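Local structure of ammonium transporter (Kuenenia stuttgartiensis, 6EU6) at residues T109-A114 against G175-A180; A181-G186 against L374-F379. The protein probably senses ammonium in the membrane, serving as the Amt-family module of a trimeric ammonium sensor that signals through a histidine kinase. One frame throughout, in Å; residues are numbered along the deposited sequence.

Contact 1: T109-A114 against G175-A180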
ATOM      1  N   THR A 109       0.790  16.126 -10.625  1.00 24.90           N
ATOM      2  CA  THR A 109       0.169  16.267  -9.336  1.00 23.99           C
ATOM      3  C   THR A 109       0.995  17.137  -8.391  1.00 27.88           C
ATOM      4  O   THR A 109       0.455  17.649  -7.381  1.00 27.33           O
ATOM      5  CB  THR A 109      -0.173  14.910  -8.700  1.00 25.76           C
ATOM      6  OG1 THR A 109      -1.090  15.144  -7.653  1.00 25.52           O
ATOM      7  CG2 THR A 109       1.017  14.234  -8.097  1.00 25.61           C
ATOM      8  N   ILE A 110       2.281  17.307  -8.698  1.00 26.42           N
ATOM      9  CA  ILE A 110       3.134  18.228  -7.963  1.00 24.85           C
ATOM     10  C   ILE A 110       2.449  19.612  -7.787  1.00 27.50           C
ATOM     11  O   ILE A 110       2.485  20.243  -6.711  1.00 26.47           O
ATOM     12  CB  ILE A 110       4.494  18.403  -8.690  1.00 25.79           C
ATOM     13  CG1 ILE A 110       5.252  17.076  -8.572  1.00 25.44           C
ATOM     14  CG2 ILE A 110       5.333  19.522  -8.065  1.00 26.86           C
ATOM     15  CD1 ILE A 110       6.397  16.819  -9.554  1.00 27.56           C
ATOM     16  N   LEU A 111       1.813  20.086  -8.860  1.00 26.79           N
ATOM     17  CA  LEU A 111       1.110  21.354  -8.852  1.00 26.99           C
ATOM     18  C   LEU A 111       0.253  21.546  -7.632  1.00 29.10           C
ATOM     19  O   LEU A 111       0.228  22.614  -7.066  1.00 26.18           O
ATOM     20  CB  LEU A 111       0.176  21.385 -10.094  1.00 29.58           C
ATOM     21  CG  LEU A 111      -0.720  22.617 -10.249  1.00 29.60           C
ATOM     22  CD1 LEU A 111       0.100  23.918 -10.353  1.00 30.69           C
ATOM     23  CD2 LEU A 111      -1.569  22.473 -11.468  1.00 31.94           C
ATOM     24  N   THR A 112      -0.617  20.579  -7.331  1.00 29.03           N
ATOM     25  CA  THR A 112      -1.685  20.848  -6.360  1.00 27.52           C
ATOM     26  C   THR A 112      -1.181  21.318  -5.009  1.00 27.59           C
ATOM     27  O   THR A 112      -1.778  22.196  -4.371  1.00 28.02           O
ATOM     28  CB  THR A 112      -2.645  19.688  -6.136  1.00 27.51           C
ATOM     29  OG1 THR A 112      -1.926  18.605  -5.544  1.00 29.36           O
ATOM     30  CG2 THR A 112      -3.261  19.265  -7.437  1.00 28.10           C
ATOM     31  N   GLY A 113      -0.079  20.785  -4.550  1.00 25.52           N
ATOM     32  CA  GLY A 113       0.378  21.170  -3.232  1.00 24.94           C
ATOM     33  C   GLY A 113       0.974  22.561  -3.197  1.00 28.58           C
ATOM     34  O   GLY A 113       0.957  23.218  -2.159  1.00 28.44           O
ATOM     35  N   ALA A 114       1.542  22.997  -4.304  1.00 29.16           N
ATOM     36  CA  ALA A 114       2.161  24.331  -4.371  1.00 30.41           C
ATOM     37  C   ALA A 114       1.096  25.442  -4.349  1.00 30.30           C
ATOM     38  O   ALA A 114       1.290  26.500  -3.736  1.00 29.99           O
ATOM     39  CB  ALA A 114       2.994  24.419  -5.596  1.00 31.71           C
ATOM     40  N   GLY A 175       7.854  20.726 -10.814  1.00 26.60           N
ATOM     41  CA  GLY A 175       8.128  21.667  -9.744  1.00 25.16           C
ATOM     42  C   GLY A 175       8.182  23.134 -10.274  1.00 28.29           C
ATOM     43  O   GLY A 175       7.690  24.029  -9.610  1.00 27.35           O
ATOM     44  N   TRP A 176       8.773  23.357 -11.453  1.00 27.35           N
ATOM     45  CA  TRP A 176       8.837  24.707 -12.057  1.00 27.26           C
ATOM     46  C   TRP A 176       7.463  25.186 -12.549  1.00 29.27           C
ATOM     47  O   TRP A 176       7.109  26.372 -12.429  1.00 28.89           O
ATOM     48  CB  TRP A 176       9.888  24.760 -13.201  1.00 27.27           C
ATOM     49  CG  TRP A 176      11.275  24.398 -12.784  1.00 27.77           C
ATOM     50  CD1 TRP A 176      12.160  23.641 -13.497  1.00 27.17           C
ATOM     51  CD2 TRP A 176      11.938  24.710 -11.551  1.00 30.06           C
ATOM     52  NE1 TRP A 176      13.304  23.474 -12.797  1.00 31.14           N
ATOM     53  CE2 TRP A 176      13.231  24.145 -11.627  1.00 31.05           C
ATOM     54  CE3 TRP A 176      11.616  25.482 -10.433  1.00 31.81           C
ATOM     55  CZ2 TRP A 176      14.144  24.246 -10.608  1.00 30.82           C
ATOM     56  CZ3 TRP A 176      12.549  25.602  -9.430  1.00 30.04           C
ATOM     57  CH2 TRP A 176      13.781  24.974  -9.520  1.00 31.42           C
ATOM     58  N   PHE A 177       6.644  24.260 -13.041  1.00 27.19           N
ATOM     59  CA  PHE A 177       5.264  24.573 -13.342  1.00 26.97           C
ATOM     60  C   PHE A 177       4.502  24.970 -12.093  1.00 29.09           C
ATOM     61  O   PHE A 177       3.798  25.981 -12.082  1.00 31.25           O
ATOM     62  CB  PHE A 177       4.607  23.376 -14.015  1.00 26.83           C
ATOM     63  CG  PHE A 177       3.239  23.667 -14.572  1.00 28.29           C
ATOM     64  CD1 PHE A 177       3.059  24.583 -15.607  1.00 31.51           C
ATOM     65  CD2 PHE A 177       2.104  23.029 -14.041  1.00 32.90           C
ATOM     66  CE1 PHE A 177       1.775  24.870 -16.101  1.00 31.99           C
ATOM     67  CE2 PHE A 177       0.844  23.284 -14.561  1.00 32.44           C
ATOM     68  CZ  PHE A 177       0.677  24.233 -15.579  1.00 34.08           C
ATOM     69  N   ALA A 178       4.690  24.210 -11.016  1.00 29.89           N
ATOM     70  CA  ALA A 178       4.114  24.537  -9.753  1.00 29.78           C
ATOM     71  C   ALA A 178       4.637  25.930  -9.331  1.00 28.75           C
ATOM     72  O   ALA A 178       3.902  26.700  -8.740  1.00 27.42           O
ATOM     73  CB  ALA A 178       4.515  23.508  -8.690  1.00 30.17           C
ATOM     74  N   MET A 179       5.929  26.204  -9.537  1.00 27.05           N
ATOM     75  CA  MET A 179       6.457  27.467  -9.053  1.00 27.06           C
ATOM     76  C   MET A 179       5.788  28.680  -9.770  1.00 30.39           C
ATOM     77  O   MET A 179       5.447  29.677  -9.110  1.00 28.24           O
ATOM     78  CB  MET A 179       7.958  27.564  -9.269  1.00 29.70           C
ATOM     79  CG  MET A 179       8.506  28.897  -8.815  1.00 33.26           C
ATOM     80  SD  MET A 179      10.308  28.834  -8.884  1.00 36.63           S
ATOM     81  CE  MET A 179      10.610  29.495 -10.459  1.00 50.12           C
ATOM     82  N   ALA A 180       5.616  28.576 -11.087  1.00 30.86           N
ATOM     83  CA  ALA A 180       4.856  29.581 -11.791  1.00 32.57           C
ATOM     84  C   ALA A 180       3.460  29.723 -11.266  1.00 34.00           C
ATOM     85  O   ALA A 180       2.912  30.835 -11.120  1.00 34.64           O
ATOM     86  CB  ALA A 180       4.812  29.267 -13.285  1.00 32.73           C
TER
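Ala178 presses its methyl group into helix 93-114, where Ile110, Leu111 and Ala114 surround it. Its CB lies 3.6 Å from Ala114 CB, a methyl-to-methyl meeting of two side chains that both point across the contact, and 4.0 Å from Leu111 CA. Ile110 closes the group with its short branch: with chi1 -69°, CG1 lies beside the backbone N and CG2 is anti to it, and from there CG2 approaches both Ala178 and the bare backbone of Gly175, 3.9 Å from Gly175 CA. Leu111 works differently. Its bond to CB leads off beside the partner helix, but CG is swung away from its own backbone N (chi1 177°), and this spreads the isobutyl fork over the neighbouring helix. CD1 comes near the Ala178 backbone, while CD2 meets the Phe177 ring at an oblique slant, 4.0 Å from CE2. Small residues on both helices, Ala114 as well as Gly175 and Ala178, are consistent with the segment axes approaching to 8.1 Å, with N-to-C directions 35° apart.

Beyond the contact, helix 121-144 adds Phe130, Ile131 and Ile135 against Phe177, and Ile110 touches His326, probably one of the paired pore histidines of Amt proteins. The far side of segment 109-114 is polar: Thr112 points away from helix 167-185, its OG1 bonds Glu31, and Thr112 OG1 and Thr109 O both bind an ammonium ion in the crystal. Helix 93-114 is kinked here, since the backbone N atoms of Leu111 and Thr112 lack bonds to the preceding turn; Thr112 N instead reaches Thr109 O at 3.1 Å. One helix therefore shows two chemistries, a purely apolar face held to helix 167-185 by shape and dispersion, and a face whose threonine hydroxyls are engaged in hydrogen bonds.

Contact 2: A181-G186 against L374-F379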
ATOM      1  N   ALA A 181       2.808  28.589 -11.060  1.00 32.54           N
ATOM      2  CA  ALA A 181       1.446  28.651 -10.533  1.00 30.16           C
ATOM      3  C   ALA A 181       1.396  29.327  -9.117  1.00 30.38           C
ATOM      4  O   ALA A 181       0.520  30.180  -8.855  1.00 31.12           O
ATOM      5  CB  ALA A 181       0.832  27.249 -10.516  1.00 31.68           C
ATOM      6  N   ALA A 182       2.352  29.007  -8.224  1.00 27.57           N
ATOM      7  CA  ALA A 182       2.345  29.589  -6.920  1.00 25.14           C
ATOM      8  C   ALA A 182       2.537  31.136  -6.993  1.00 29.40           C
ATOM      9  O   ALA A 182       2.003  31.902  -6.176  1.00 29.82           O
ATOM     10  CB  ALA A 182       3.434  28.994  -6.051  1.00 27.83           C
ATOM     11  N   ILE A 183       3.347  31.548  -7.928  1.00 30.89           N
ATOM     12  CA  ILE A 183       3.621  32.972  -8.140  1.00 32.70           C
ATOM     13  C   ILE A 183       2.384  33.697  -8.634  1.00 30.71           C
ATOM     14  O   ILE A 183       2.000  34.697  -8.094  1.00 36.30           O
ATOM     15  CB  ILE A 183       4.772  33.204  -9.145  1.00 33.89           C
ATOM     16  CG1 ILE A 183       6.087  32.943  -8.437  1.00 36.95           C
ATOM     17  CG2 ILE A 183       4.856  34.679  -9.588  1.00 33.38           C
ATOM     18  CD1 ILE A 183       7.280  32.862  -9.381  1.00 40.88           C
ATOM     19  N   MET A 184       1.755  33.179  -9.661  1.00 33.61           N
ATOM     20  CA  MET A 184       0.595  33.802 -10.226  1.00 31.30           C
ATOM     21  C   MET A 184      -0.594  33.745  -9.297  1.00 36.50           C
ATOM     22  O   MET A 184      -1.414  34.653  -9.320  1.00 31.73           O
ATOM     23  CB  MET A 184       0.325  33.140 -11.579  1.00 32.46           C
ATOM     24  CG  MET A 184       1.435  33.408 -12.596  1.00 38.19           C
ATOM     25  SD  MET A 184       1.571  35.228 -12.855  1.00 43.21           S
ATOM     26  CE  MET A 184      -0.079  35.499 -13.424  1.00 40.52           C
ATOM     27  N   VAL A 185      -0.741  32.705  -8.472  1.00 34.34           N
ATOM     28  CA  VAL A 185      -1.852  32.677  -7.492  1.00 32.72           C
ATOM     29  C   VAL A 185      -1.605  33.688  -6.319  1.00 32.00           C
ATOM     30  O   VAL A 185      -2.521  34.316  -5.779  1.00 33.38           O
ATOM     31  CB  VAL A 185      -2.023  31.237  -6.957  1.00 30.45           C
ATOM     32  CG1 VAL A 185      -2.915  31.211  -5.740  1.00 33.87           C
ATOM     33  CG2 VAL A 185      -2.535  30.318  -8.044  1.00 33.19           C
ATOM     34  N   GLY A 186      -0.362  33.770  -5.901  1.00 31.61           N
ATOM     35  CA  GLY A 186       0.050  34.627  -4.830  1.00 31.73           C
ATOM     36  C   GLY A 186       0.027  33.885  -3.520  1.00 36.31           C
ATOM     37  O   GLY A 186      -0.524  32.788  -3.422  1.00 30.53           O
ATOM     38  N   LEU A 374       6.596  28.707 -19.916  1.00 30.01           N
ATOM     39  CA  LEU A 374       5.240  28.382 -20.369  1.00 35.23           C
ATOM     40  C   LEU A 374       4.185  28.375 -19.266  1.00 35.57           C
ATOM     41  O   LEU A 374       3.006  28.668 -19.500  1.00 36.16           O
ATOM     42  CB  LEU A 374       5.180  27.055 -21.064  1.00 36.01           C
ATOM     43  CG  LEU A 374       5.610  27.037 -22.515  1.00 42.86           C
ATOM     44  CD1 LEU A 374       5.536  25.609 -23.084  1.00 40.93           C
ATOM     45  CD2 LEU A 374       4.696  27.969 -23.333  1.00 47.03           C
ATOM     46  N   GLY A 375       4.597  28.031 -18.066  1.00 34.57           N
ATOM     47  CA  GLY A 375       3.681  28.045 -16.959  1.00 34.85           C
ATOM     48  C   GLY A 375       3.298  29.447 -16.618  1.00 34.62           C
ATOM     49  O   GLY A 375       2.080  29.722 -16.391  1.00 31.25           O
ATOM     50  N   MET A 376       4.290  30.354 -16.593  1.00 33.19           N
ATOM     51  CA  MET A 376       3.942  31.797 -16.422  1.00 33.07           C
ATOM     52  C   MET A 376       2.950  32.302 -17.495  1.00 34.96           C
ATOM     53  O   MET A 376       1.929  32.925 -17.164  1.00 37.07           O
ATOM     54  CB  MET A 376       5.177  32.700 -16.380  1.00 35.71           C
ATOM     55  CG  MET A 376       6.003  32.570 -15.105  1.00 40.04           C
ATOM     56  SD  MET A 376       5.166  32.993 -13.539  1.00 40.46           S
ATOM     57  CE  MET A 376       5.003  34.758 -13.816  1.00 48.58           C
ATOM     58  N   LEU A 377       3.210  31.987 -18.755  1.00 35.25           N
ATOM     59  CA  LEU A 377       2.329  32.384 -19.830  1.00 39.00           C
ATOM     60  C   LEU A 377       0.942  31.777 -19.675  1.00 39.26           C
ATOM     61  O   LEU A 377      -0.097  32.421 -19.864  1.00 33.02           O
ATOM     62  CB  LEU A 377       2.968  32.003 -21.183  1.00 42.37           C
ATOM     63  CG  LEU A 377       4.146  32.962 -21.481  1.00 51.48           C
ATOM     64  CD1 LEU A 377       5.037  32.588 -22.667  1.00 58.01           C
ATOM     65  CD2 LEU A 377       3.586  34.363 -21.697  1.00 53.04           C
ATOM     66  N   PHE A 378       0.928  30.520 -19.289  1.00 34.43           N
ATOM     67  CA  PHE A 378      -0.357  29.805 -19.163  1.00 32.44           C
ATOM     68  C   PHE A 378      -1.184  30.409 -18.088  1.00 34.69           C
ATOM     69  O   PHE A 378      -2.359  30.710 -18.335  1.00 34.32           O
ATOM     70  CB  PHE A 378      -0.151  28.308 -18.929  1.00 34.60           C
ATOM     71  CG  PHE A 378      -1.417  27.579 -18.678  1.00 29.93           C
ATOM     72  CD1 PHE A 378      -2.214  27.173 -19.731  1.00 30.81           C
ATOM     73  CD2 PHE A 378      -1.839  27.361 -17.379  1.00 32.39           C
ATOM     74  CE1 PHE A 378      -3.464  26.561 -19.505  1.00 32.91           C
ATOM     75  CE2 PHE A 378      -3.036  26.692 -17.142  1.00 34.51           C
ATOM     76  CZ  PHE A 378      -3.866  26.312 -18.218  1.00 34.66           C
ATOM     77  N   PHE A 379      -0.592  30.648 -16.912  1.00 31.64           N
ATOM     78  CA  PHE A 379      -1.386  31.239 -15.844  1.00 33.92           C
ATOM     79  C   PHE A 379      -1.689  32.735 -16.054  1.00 38.03           C
ATOM     80  O   PHE A 379      -2.696  33.196 -15.536  1.00 35.94           O
ATOM     81  CB  PHE A 379      -0.805  30.983 -14.458  1.00 32.21           C
ATOM     82  CG  PHE A 379      -0.941  29.538 -14.067  1.00 33.90           C
ATOM     83  CD1 PHE A 379      -2.195  29.033 -13.686  1.00 34.89           C
ATOM     84  CD2 PHE A 379       0.125  28.694 -14.092  1.00 35.39           C
ATOM     85  CE1 PHE A 379      -2.379  27.688 -13.397  1.00 37.52           C
ATOM     86  CE2 PHE A 379      -0.039  27.331 -13.789  1.00 31.06           C
ATOM     87  CZ  PHE A 379      -1.290  26.841 -13.414  1.00 34.72           C
TER
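Ala181, whose methyl group meets the Phe379 ring, has its carbonyl O bonded by Val185 N at 2.8 Å, so the last turn of helix 167-185 stays regular where helix 353-385 packs on it. The bond is internal to the helix; across the contact everything is apolar. Ala181 lies over one face of the Phe379 ring, with CB closest to CE2 at 3.4 Å and the CA above the same face. Phe378 CD2 sits over the centre of the other face, 3.8 Å above the plane, which holds the ring between its own helix and the neighbour. The ring is delivered there by a chi1 of -70°, with CG opposite the carbonyl carbon.

The helices are two of the eleven membrane-spanning helices of the Amt fold, the fifth and the last, and their segment axes pass 9.4 Å apart with N-to-C directions inclined by 34°. Beside the aromatic group two methionines pack between the helices. Met184 and Met376 each bend at both outer torsions, curling back rather than extending, and their sulfur ends slant past one another: Met184 SD is 3.6 Å from Met376 CE, and Met376 SD comes 3.9 Å from Met184 CG. Nearer its root, Met184 CB packs 3.8 Å from Phe379 CB, while its CE ends beside the Phe379 backbone carbonyl.

Ile183 completes the group more loosely, touching Met376 CE through CG2; it also belongs to the pocket of a bound maltoside detergent, consistent with this edge facing the membrane surroundings. One residue past the helix, Gly186 turns with positive phi, and the carbonyls of Val185 and Gly186 are bonded by Arg389 and Arg118, respectively.

How the contacts relate
Helix 167-185 runs through both contacts. Contact 1 uses its middle turns against helix 93-114, and contact 2 uses its last turns against helix 353-385; their centres are 9 Å apart. Along the chain they come in series, contact 1 closing before contact 2 opens. The two are continuous: Leu111 CD1 lies 3.4 Å from Ala181 CB, and the Phe177 and Phe379 rings meet with planes about 40° apart. Contact 1 is buried near the chain's centre, whereas contact 2 lies further out and partly exposed. The shared helix thereby joins helix 93-114, whose threonines meet ammonium ions in the crystal, to helix 353-385, which in this family leads toward the cytoplasmic side.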